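Local coordinates for protein alpha-galactosidase (Lactobacillus brevis, PDB 3MI6) that probably hydrolyses terminal, non-reducing alpha-D-galactose residues from alpha-galactosides, as a member of glycoside hydrolase family 36, at residues K165-S171 with L285-F291; E280-N284 with L498-R503. One frame throughout, in Å; residues are numbered along the deposited sequence.

Interaction 1 (K165-S171 with L285-F291)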
loop_
_atom_site.group_PDB
_atom_site.type_symbol
_atom_site.label_atom_id
_atom_site.label_comp_id
_atom_site.label_asym_id
_atom_site.label_seq_id
_atom_site.Cartn_x
_atom_site.Cartn_y
_atom_site.Cartn_z
ATOM N N LYS D 165 -18.868 -28.761 25.707
ATOM C CA LYS D 165 -19.244 -29.155 27.063
ATOM C C LYS D 165 -18.392 -30.325 27.464
ATOM O O LYS D 165 -18.379 -31.342 26.775
ATOM C CB LYS D 165 -20.700 -29.581 27.116
ATOM C CG LYS D 165 -21.173 -29.961 28.494
ATOM C CD LYS D 165 -22.578 -30.534 28.434
ATOM C CE LYS D 165 -23.420 -30.101 29.627
ATOM N NZ LYS D 165 -24.711 -30.847 29.690
ATOM N N PHE D 166 -17.678 -30.183 28.570
ATOM C CA PHE D 166 -16.777 -31.223 29.055
ATOM C C PHE D 166 -17.454 -32.019 30.164
ATOM O O PHE D 166 -18.082 -31.442 31.052
ATOM C CB PHE D 166 -15.499 -30.592 29.613
ATOM C CG PHE D 166 -14.604 -29.979 28.571
ATOM C CD1 PHE D 166 -14.966 -28.824 27.915
ATOM C CD2 PHE D 166 -13.377 -30.543 28.271
ATOM C CE1 PHE D 166 -14.133 -28.266 26.953
ATOM C CE2 PHE D 166 -12.546 -29.979 27.315
ATOM C CZ PHE D 166 -12.931 -28.849 26.657
ATOM N N THR D 167 -17.332 -33.344 30.112
ATOM C CA THR D 167 -17.856 -34.202 31.177
ATOM C C THR D 167 -16.742 -35.064 31.763
ATOM O O THR D 167 -15.912 -35.600 31.030
ATOM C CB THR D 167 -19.001 -35.133 30.691
ATOM O OG1 THR D 167 -19.859 -34.435 29.769
ATOM C CG2 THR D 167 -19.819 -35.635 31.889
ATOM N N ASN D 168 -16.717 -35.171 33.090
ATOM C CA ASN D 168 -15.786 -36.065 33.774
ATOM C C ASN D 168 -16.536 -37.224 34.414
ATOM O O ASN D 168 -17.137 -37.057 35.478
ATOM C CB ASN D 168 -14.980 -35.309 34.836
ATOM C CG ASN D 168 -13.845 -36.147 35.416
ATOM O OD1 ASN D 168 -13.642 -37.292 35.021
ATOM N ND2 ASN D 168 -13.102 -35.574 36.359
ATOM N N PRO D 169 -16.526 -38.399 33.756
ATOM C CA PRO D 169 -17.140 -39.624 34.270
ATOM C C PRO D 169 -16.125 -40.511 34.997
ATOM O O PRO D 169 -16.517 -41.497 35.623
ATOM C CB PRO D 169 -17.617 -40.340 32.996
ATOM C CG PRO D 169 -17.110 -39.507 31.823
ATOM C CD PRO D 169 -16.062 -38.593 32.377
ATOM N N SER D 170 -14.838 -40.180 34.917
ATOM C CA SER D 170 -13.830 -40.950 35.643
ATOM C C SER D 170 -13.808 -40.588 37.128
ATOM O O SER D 170 -14.538 -39.706 37.576
ATOM C CB SER D 170 -12.437 -40.802 35.014
ATOM O OG SER D 170 -11.743 -39.670 35.508
ATOM N N SER D 171 -12.965 -41.277 37.886
ATOM C CA SER D 171 -12.961 -41.110 39.331
ATOM C C SER D 171 -11.924 -40.093 39.799
ATOM O O SER D 171 -11.920 -39.689 40.963
ATOM C CB SER D 171 -12.690 -42.444 40.006
ATOM O OG SER D 171 -11.300 -42.698 40.001
ATOM N N LEU D 285 -12.413 -29.711 37.410
ATOM C CA LEU D 285 -13.512 -30.567 37.002
ATOM C C LEU D 285 -13.477 -31.846 37.842
ATOM O O LEU D 285 -12.778 -32.816 37.508
ATOM C CB LEU D 285 -13.369 -30.890 35.512
ATOM C CG LEU D 285 -14.549 -31.366 34.672
ATOM C CD1 LEU D 285 -15.675 -30.342 34.679
ATOM C CD2 LEU D 285 -14.066 -31.652 33.260
ATOM N N ALA D 286 -14.210 -31.834 38.949
ATOM C CA ALA D 286 -14.282 -33.000 39.811
ATOM C C ALA D 286 -14.985 -34.163 39.095
ATOM O O ALA D 286 -15.635 -33.972 38.060
ATOM C CB ALA D 286 -15.009 -32.650 41.074
ATOM N N PRO D 287 -14.856 -35.380 39.640
ATOM C CA PRO D 287 -15.648 -36.471 39.074
ATOM C C PRO D 287 -17.157 -36.152 39.054
ATOM O O PRO D 287 -17.689 -35.579 40.017
ATOM C CB PRO D 287 -15.346 -37.635 40.019
ATOM C CG PRO D 287 -14.009 -37.318 40.579
ATOM C CD PRO D 287 -13.989 -35.836 40.739
ATOM N N GLN D 288 -17.807 -36.522 37.946
ATOM C CA GLN D 288 -19.248 -36.334 37.731
ATOM C C GLN D 288 -19.585 -34.882 37.416
ATOM O O GLN D 288 -20.759 -34.510 37.340
ATOM C CB GLN D 288 -20.089 -36.824 38.931
ATOM C CG GLN D 288 -19.845 -38.270 39.366
ATOM C CD GLN D 288 -19.801 -39.246 38.196
ATOM O OE1 GLN D 288 -18.998 -40.187 38.196
ATOM N NE2 GLN D 288 -20.648 -39.021 37.189
ATOM N N ALA D 289 -18.545 -34.068 37.242
ATOM C CA ALA D 289 -18.703 -32.638 37.006
ATOM C C ALA D 289 -18.684 -32.319 35.515
ATOM O O ALA D 289 -18.220 -33.113 34.692
ATOM C CB ALA D 289 -17.615 -31.859 37.727
ATOM N N THR D 290 -19.182 -31.135 35.185
ATOM C CA THR D 290 -19.303 -30.711 33.805
ATOM C C THR D 290 -18.878 -29.270 33.639
ATOM O O THR D 290 -18.966 -28.467 34.572
ATOM C CB THR D 290 -20.750 -30.797 33.347
ATOM O OG1 THR D 290 -21.586 -30.179 34.331
ATOM C CG2 THR D 290 -21.164 -32.241 33.182
ATOM N N PHE D 291 -18.422 -28.940 32.440
ATOM C CA PHE D 291 -18.093 -27.558 32.114
ATOM C C PHE D 291 -18.613 -27.163 30.733
ATOM O O PHE D 291 -18.254 -27.785 29.730
ATOM C CB PHE D 291 -16.584 -27.301 32.218
ATOM C CG PHE D 291 -16.195 -25.908 31.842
ATOM C CD1 PHE D 291 -16.353 -24.872 32.740
ATOM C CD2 PHE D 291 -15.709 -25.628 30.578
ATOM C CE1 PHE D 291 -16.029 -23.584 32.394
ATOM C CE2 PHE D 291 -15.379 -24.342 30.226
ATOM C CZ PHE D 291 -15.536 -23.319 31.139
#

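Interaction 2 (E280-N284 with L498-R503)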
loop_
_atom_site.group_PDB
_atom_site.type_symbol
_atom_site.label_atom_id
_atom_site.label_comp_id
_atom_site.label_asym_id
_atom_site.label_seq_id
_atom_site.Cartn_x
_atom_site.Cartn_y
_atom_site.Cartn_z
ATOM N N GLU D 280 -5.244 -16.455 32.780
ATOM C CA GLU D 280 -6.034 -16.253 33.999
ATOM C C GLU D 280 -7.299 -17.095 33.981
ATOM O O GLU D 280 -8.371 -16.629 34.347
ATOM C CB GLU D 280 -6.380 -14.785 34.193
ATOM C CG GLU D 280 -5.148 -13.909 34.324
ATOM C CD GLU D 280 -4.372 -14.164 35.617
ATOM O OE1 GLU D 280 -4.781 -13.604 36.663
ATOM O OE2 GLU D 280 -3.357 -14.909 35.586
ATOM N N PHE D 281 -7.165 -18.333 33.523
ATOM C CA PHE D 281 -8.273 -19.270 33.553
ATOM C C PHE D 281 -7.834 -20.724 33.763
ATOM O O PHE D 281 -6.798 -21.185 33.240
ATOM C CB PHE D 281 -9.133 -19.167 32.306
ATOM C CG PHE D 281 -10.098 -20.307 32.152
ATOM C CD1 PHE D 281 -11.372 -20.228 32.686
ATOM C CD2 PHE D 281 -9.727 -21.458 31.469
ATOM C CE1 PHE D 281 -12.262 -21.284 32.544
ATOM C CE2 PHE D 281 -10.593 -22.511 31.319
ATOM C CZ PHE D 281 -11.866 -22.434 31.851
ATOM N N GLY D 282 -8.649 -21.435 34.531
ATOM C CA GLY D 282 -8.409 -22.824 34.844
ATOM C C GLY D 282 -9.644 -23.310 35.574
ATOM O O GLY D 282 -10.133 -22.632 36.484
ATOM N N TRP D 283 -10.169 -24.467 35.180
ATOM C CA TRP D 283 -11.395 -24.942 35.799
ATOM C C TRP D 283 -11.284 -26.352 36.348
ATOM O O TRP D 283 -11.126 -27.301 35.577
ATOM C CB TRP D 283 -12.526 -24.879 34.801
ATOM C CG TRP D 283 -13.813 -25.084 35.432
ATOM C CD1 TRP D 283 -14.468 -26.263 35.588
ATOM C CD2 TRP D 283 -14.628 -24.083 36.016
ATOM N NE1 TRP D 283 -15.653 -26.058 36.235
ATOM C CE2 TRP D 283 -15.778 -24.722 36.512
ATOM C CE3 TRP D 283 -14.501 -22.704 36.169
ATOM C CZ2 TRP D 283 -16.794 -24.034 37.152
ATOM C CZ3 TRP D 283 -15.512 -22.016 36.808
ATOM C CH2 TRP D 283 -16.642 -22.685 37.298
ATOM N N ASN D 284 -11.379 -26.482 37.672
ATOM C CA ASN D 284 -11.326 -27.786 38.338
ATOM C C ASN D 284 -12.586 -28.610 38.126
ATOM O O ASN D 284 -13.673 -28.269 38.603
ATOM C CB ASN D 284 -11.041 -27.646 39.834
ATOM C CG ASN D 284 -9.687 -27.035 40.112
ATOM O OD1 ASN D 284 -8.651 -27.672 39.917
ATOM N ND2 ASN D 284 -9.684 -25.787 40.572
ATOM N N LEU D 498 -8.003 -19.615 39.757
ATOM C CA LEU D 498 -8.086 -19.318 38.335
ATOM C C LEU D 498 -9.502 -19.440 37.814
ATOM O O LEU D 498 -9.722 -19.361 36.605
ATOM C CB LEU D 498 -7.193 -20.258 37.547
ATOM C CG LEU D 498 -5.712 -20.083 37.814
ATOM C CD1 LEU D 498 -4.963 -21.163 37.106
ATOM C CD2 LEU D 498 -5.258 -18.714 37.369
ATOM N N GLU D 499 -10.457 -19.645 38.718
ATOM C CA GLU D 499 -11.861 -19.782 38.333
ATOM C C GLU D 499 -12.641 -18.547 38.718
ATOM O O GLU D 499 -13.846 -18.500 38.512
ATOM C CB GLU D 499 -12.519 -20.956 39.047
ATOM C CG GLU D 499 -12.233 -22.345 38.528
ATOM C CD GLU D 499 -12.831 -23.418 39.448
ATOM O OE1 GLU D 499 -13.859 -23.131 40.101
ATOM O OE2 GLU D 499 -12.278 -24.541 39.532
ATOM N N LEU D 500 -11.974 -17.556 39.302
ATOM C CA LEU D 500 -12.681 -16.375 39.785
ATOM C C LEU D 500 -13.262 -15.597 38.616
ATOM O O LEU D 500 -14.460 -15.319 38.591
ATOM C CB LEU D 500 -11.757 -15.483 40.603
ATOM C CG LEU D 500 -12.286 -14.574 41.716
ATOM C CD1 LEU D 500 -11.230 -13.515 42.049
ATOM C CD2 LEU D 500 -13.615 -13.905 41.382
ATOM N N PRO D 501 -12.421 -15.240 37.630
ATOM C CA PRO D 501 -12.984 -14.428 36.555
ATOM C C PRO D 501 -14.251 -15.027 35.970
ATOM O O PRO D 501 -15.247 -14.329 35.898
ATOM C CB PRO D 501 -11.850 -14.379 35.533
ATOM C CG PRO D 501 -10.624 -14.434 36.375
ATOM C CD PRO D 501 -10.964 -15.408 37.472
ATOM N N HIS D 502 -14.240 -16.290 35.572
ATOM C CA HIS D 502 -15.447 -16.852 34.978
ATOM C C HIS D 502 -16.609 -16.937 35.963
ATOM O O HIS D 502 -17.769 -16.751 35.589
ATOM C CB HIS D 502 -15.185 -18.220 34.381
ATOM C CG HIS D 502 -16.346 -18.766 33.621
ATOM N ND1 HIS D 502 -16.927 -19.973 33.922
ATOM C CD2 HIS D 502 -17.045 -18.259 32.581
ATOM C CE1 HIS D 502 -17.927 -20.196 33.090
ATOM N NE2 HIS D 502 -18.022 -19.169 32.268
ATOM N N ARG D 503 -16.302 -17.220 37.225
ATOM C CA ARG D 503 -17.344 -17.370 38.222
ATOM C C ARG D 503 -17.984 -16.022 38.476
ATOM O O ARG D 503 -19.206 -15.914 38.584
ATOM C CB ARG D 503 -16.786 -17.970 39.512
ATOM C CG ARG D 503 -16.613 -19.475 39.463
ATOM C CD ARG D 503 -15.964 -20.007 40.723
ATOM N NE ARG D 503 -15.866 -21.464 40.684
ATOM C CZ ARG D 503 -16.837 -22.283 41.078
ATOM N NH1 ARG D 503 -17.982 -21.782 41.535
ATOM N NH2 ARG D 503 -16.669 -23.596 41.007
#

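Interaction 1 (K165-S171 with L285-F291)
Asn168 lays its CB against the branch point of Leu285, CB to CG 4.0 Å, and reaches past it with its amide to the backbone. Having CG anti to its own nitrogen (chi1 -171°) carries ND2 across to the other segment, where it donates to Leu285 O over 3.0 Å. That oxygen lies almost in the plane of the Asn168 amide, yet the donor stands above the carbonyl plane of Leu285. ND2 also bonds Glu172 O, while Ser170 N makes a weak bond to OD1, so both ends of the amide have backbone partners. The main chain of Asn168 is held as well: its N donates to Ala289 O at 3.0 Å, and its O accepts from Gln288 N.

Residues 286 to 289 form a type II beta turn, with Gln288 at its third position at a positive phi of 75°. The turn links strand 283-285 to strand 290-301, which belong to two different antiparallel sheets of the N-terminal domain, a beta-sandwich architecture as in other family 36 enzymes. Beyond it, strand 159-167 pairs with strand 290-301. Phe166 and Phe291 form a hydrogen-bonded antiparallel pair, Phe166 N to Phe291 O and Phe291 N to Phe166 O. Thr167 and Thr290 are the adjoining non-hydrogen-bonded pair; their side chains run side by side, with the two CG2 atoms 3.9 Å apart. On the opposite face of the sheet, Phe166 CD1 comes to the edge of the Phe291 ring, 4.2 Å from CD2, and Phe166 CB meets Leu285 CD2 at 4.1 Å. Both phenylalanines also pack on Leu176 of strand 174-186, in the sheet that includes strand 283-285.

Interaction 2 (E280-N284 with L498-R503)
Glu499 stacks its carboxylate over one face of the Trp283 indole, offset toward the rim, with the two planes 29° apart. One oxygen serves each segment. OE2 accepts Asn284 N at 2.8 Å and Asn284 ND2 at 3.1 Å, the two donors arriving from opposite faces of the carboxylate plane. OE1 is gripped side-on by Arg503, through NE at 2.7 Å and NH2 at 3.0 Å, in a salt bridge nearly in the guanidinium plane.

That guanidinium lies almost parallel to the indole, 10° from it, with Trp283 CH2 over its face, and the His502 ring turns an edge toward the face of Trp283. Replacing Glu499 by an alanine is likely to leave Arg503 without this counter-charge and Asn284 N without its acceptor. Further out, Gly282 N makes a weak bond to Leu498 O, Asp495 O takes a second bond from Asn284 ND2, and Glu280 forms a salt bridge with Arg99 of the second subunit. With two donors on each oxygen and an arginine alongside, the buried Glu499 is likely to stay ionised, so that the residue just ahead of helix 500-518 bridges Arg503 of its first turn and Asn284 of strand 283-285.

Overall arrangement
The two contacts lie side by side where the N-terminal domain meets the barrel, their centres about 16 Å apart. Segments 280-284 and 285-291 are consecutive in the chain, whereas their partners lie far away on either side, so the order is 165-171, 280-284, 285-291, 498-503 and the contacts cross. Interaction 1 pairs two strands of one large sheet of the N-terminal domain and, through the turn and Leu285, meets the neighbouring sheet that holds strand 283-285; interaction 2 continues from that strand to helix 500-518 of the catalytic barrel. They touch directly, Phe291 CD1 lying 3.7 Å from Trp283 CD1 and Phe291 CZ 3.8 Å from Phe281 CZ. A continuous packed path thus runs from the sandwich to the barrel.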